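Local atomic coordinates of DUF1987 domain-containing protein (Pseudomonas aeruginosa, PDB entry 6K4F), a protein that probably acts as the phosphorylation-controlled regulatory component of the SiaABC threonine phosphorylation pathway, which governs biofilm formation in response to carbon availability. Residues 58-63 with 94-99. Sequence-based numbering, arbitrary orientation.
Sequences PLELDL and SLRWHY
Two parallel strands of a beta-alpha-beta unit pair here, with E60, L61, D62 and L63 opposite S94, L95, R96 and W97, and a salt-bridge network lies across one face of the ladder. The backbone bonds stagger as parallel pairing requires: L61 donates to S94 O and L63 to R96 O, while L61 O receives R96 N at 2.8 Å and L63 O receives H98 N. On the polar face, R96 turns back along the sheet, its chain bent at chi3 (-61°), and presents the guanidinium end-on to E60. R96 NH2 meets E60 OE1 at 2.6 Å and R96 NH1 meets E60 OE2 at 2.9 Å. Both oxygens lie near the guanidinium plane, but the nitrogens approach from above the carboxylate, and the two planes are 51° apart. The single N-H of R96 NE reaches D62 OD1 at 3.0 Å, so two acidic residues fix the rotation of the guanidinium. D62 OD1 also accepts a nearly straight bond from H98 NE2 (2.8 Å), which arrives from the syn side but tilted out of the carboxylate plane, while lying close to the plane of the imidazole ring; this doubly gripped oxygen ties R96 to H98. A water bridges E60 OE2 and, weakly, R96 NH1. The reverse face is apolar. L61 CB lies 3.9 Å from L95 CG, and L63 CD1 comes within 3.6 Å of W97 CE3, touching the indole obliquely. Helix 70-88, the crossover between the strands, packs on this side, with L83 against L61, M76 against L63 and L80 against L95. Strand 25-29 flanks 59-68, and its R25 forms a second salt bridge with E60; R64, farther along 59-68, pairs with D62 OD2. Beyond 93-99 runs strand 121-125, whose F121 touches L95 and W97.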
loop_
_atom_site.group_PDB
_atom_site.type_symbol
_atom_site.label_atom_id
_atom_site.label_comp_id
_atom_site.label_asym_id
_atom_site.label_seq_id
_atom_site.Cartn_x
_atom_site.Cartn_y
_atom_site.Cartn_z
ATOM N N PRO A 58 -10.190 -0.315 -11.384
ATOM C CA PRO A 58 -9.336 -1.155 -10.535
ATOM C C PRO A 58 -8.231 -0.346 -9.870
ATOM O O PRO A 58 -7.760 0.667 -10.395
ATOM C CB PRO A 58 -8.758 -2.181 -11.515
ATOM C CG PRO A 58 -9.660 -2.120 -12.719
ATOM C CD PRO A 58 -10.100 -0.706 -12.801
ATOM N N LEU A 59 -7.829 -0.803 -8.686
ATOM C CA LEU A 59 -6.707 -0.223 -7.956
ATOM C C LEU A 59 -5.620 -1.278 -7.794
ATOM O O LEU A 59 -5.901 -2.417 -7.394
ATOM C CB LEU A 59 -7.152 0.304 -6.587
ATOM C CG LEU A 59 -6.068 0.993 -5.739
ATOM C CD1 LEU A 59 -5.421 2.159 -6.489
ATOM C CD2 LEU A 59 -6.625 1.465 -4.393
ATOM N N GLU A 60 -4.388 -0.912 -8.133
ATOM C CA GLU A 60 -3.233 -1.797 -8.028
ATOM C C GLU A 60 -2.226 -1.190 -7.068
ATOM O O GLU A 60 -1.914 0.001 -7.176
ATOM C CB GLU A 60 -2.559 -1.994 -9.386
ATOM C CG GLU A 60 -3.214 -2.986 -10.306
ATOM C CD GLU A 60 -2.186 -3.754 -11.112
ATOM O OE1 GLU A 60 -1.295 -3.108 -11.702
ATOM O OE2 GLU A 60 -2.256 -4.999 -11.142
ATOM N N LEU A 61 -1.707 -1.993 -6.138
ATOM C CA LEU A 61 -0.627 -1.550 -5.257
ATOM C C LEU A 61 0.685 -2.177 -5.711
ATOM O O LEU A 61 0.754 -3.395 -5.915
ATOM C CB LEU A 61 -0.904 -1.915 -3.791
ATOM C CG LEU A 61 -1.506 -0.783 -2.954
ATOM C CD1 LEU A 61 -2.902 -0.513 -3.445
ATOM C CD2 LEU A 61 -1.514 -1.162 -1.481
ATOM N N ASP A 62 1.727 -1.353 -5.852
ATOM C CA ASP A 62 3.069 -1.843 -6.183
ATOM C C ASP A 62 4.040 -1.394 -5.096
ATOM O O ASP A 62 4.408 -0.215 -5.026
ATOM C CB ASP A 62 3.525 -1.356 -7.549
ATOM C CG ASP A 62 4.700 -2.151 -8.076
ATOM O OD1 ASP A 62 4.477 -3.241 -8.645
ATOM O OD2 ASP A 62 5.852 -1.698 -7.897
ATOM N N LEU A 63 4.464 -2.335 -4.264
ATOM C CA LEU A 63 5.218 -2.033 -3.059
ATOM C C LEU A 63 6.664 -2.500 -3.176
ATOM O O LEU A 63 6.937 -3.645 -3.561
ATOM C CB LEU A 63 4.548 -2.661 -1.843
ATOM C CG LEU A 63 3.088 -2.264 -1.609
ATOM C CD1 LEU A 63 2.563 -2.925 -0.325
ATOM C CD2 LEU A 63 2.929 -0.738 -1.546
ATOM N N SER A 94 -5.527 -5.487 -6.706
ATOM C CA SER A 94 -4.407 -6.413 -6.767
ATOM C C SER A 94 -3.162 -5.757 -6.200
ATOM O O SER A 94 -3.034 -4.524 -6.180
ATOM C CB SER A 94 -4.153 -6.895 -8.201
ATOM O OG SER A 94 -3.836 -5.803 -9.031
ATOM N N LEU A 95 -2.241 -6.589 -5.727
ATOM C CA LEU A 95 -1.048 -6.075 -5.066
ATOM C C LEU A 95 0.173 -6.875 -5.482
ATOM O O LEU A 95 0.116 -8.109 -5.596
ATOM C CB LEU A 95 -1.212 -6.112 -3.535
ATOM C CG LEU A 95 -0.107 -5.520 -2.659
ATOM C CD1 LEU A 95 -0.716 -4.971 -1.374
ATOM C CD2 LEU A 95 0.963 -6.562 -2.330
ATOM N N ARG A 96 1.276 -6.161 -5.692
ATOM C CA ARG A 96 2.597 -6.750 -5.889
ATOM C C ARG A 96 3.512 -6.257 -4.782
ATOM O O ARG A 96 3.561 -5.046 -4.512
ATOM C CB ARG A 96 3.194 -6.363 -7.256
ATOM C CG ARG A 96 2.679 -7.183 -8.406
ATOM C CD ARG A 96 3.105 -6.589 -9.743
ATOM N NE ARG A 96 2.567 -5.244 -9.917
ATOM C CZ ARG A 96 1.309 -4.977 -10.263
ATOM N NH1 ARG A 96 0.448 -5.965 -10.489
ATOM N NH2 ARG A 96 0.909 -3.715 -10.391
ATOM N N TRP A 97 4.193 -7.195 -4.124
ATOM C CA TRP A 97 5.131 -6.917 -3.037
ATOM C C TRP A 97 6.507 -7.401 -3.487
ATOM O O TRP A 97 6.786 -8.610 -3.492
ATOM C CB TRP A 97 4.682 -7.586 -1.742
ATOM C CG TRP A 97 5.488 -7.185 -0.539
ATOM C CD1 TRP A 97 6.822 -7.412 -0.323
ATOM C CD2 TRP A 97 5.009 -6.492 0.619
ATOM N NE1 TRP A 97 7.199 -6.897 0.897
ATOM C CE2 TRP A 97 6.105 -6.324 1.491
ATOM C CE3 TRP A 97 3.761 -6.017 1.010
ATOM C CZ2 TRP A 97 5.986 -5.682 2.726
ATOM C CZ3 TRP A 97 3.647 -5.371 2.238
ATOM C CH2 TRP A 97 4.752 -5.211 3.075
ATOM N N HIS A 98 7.358 -6.458 -3.884
ATOM C CA HIS A 98 8.697 -6.766 -4.361
ATOM C C HIS A 98 9.677 -6.832 -3.204
ATOM O O HIS A 98 9.616 -6.023 -2.272
ATOM C CB HIS A 98 9.180 -5.712 -5.350
ATOM C CG HIS A 98 8.253 -5.490 -6.498
ATOM N ND1 HIS A 98 8.286 -6.264 -7.637
ATOM C CD2 HIS A 98 7.277 -4.572 -6.690
ATOM C CE1 HIS A 98 7.370 -5.829 -8.485
ATOM N NE2 HIS A 98 6.741 -4.805 -7.932
ATOM N N TYR A 99 10.602 -7.784 -3.276
ATOM C CA TYR A 99 11.643 -7.839 -2.264
ATOM C C TYR A 99 12.890 -8.452 -2.873
ATOM O O TYR A 99 12.844 -9.097 -3.924
ATOM C CB TYR A 99 11.184 -8.609 -1.022
ATOM C CG TYR A 99 11.157 -10.111 -1.197
ATOM C CD1 TYR A 99 10.187 -10.726 -1.985
ATOM C CD2 TYR A 99 12.096 -10.917 -0.566
ATOM C CE1 TYR A 99 10.162 -12.120 -2.146
ATOM C CE2 TYR A 99 12.076 -12.297 -0.719
ATOM C CZ TYR A 99 11.109 -12.892 -1.509
ATOM O OH TYR A 99 11.098 -14.273 -1.646
HETATM O O HOH W 1 -5.774 -4.659 -9.934
HETATM O O HOH W 2 -1.936 -7.304 -10.323
#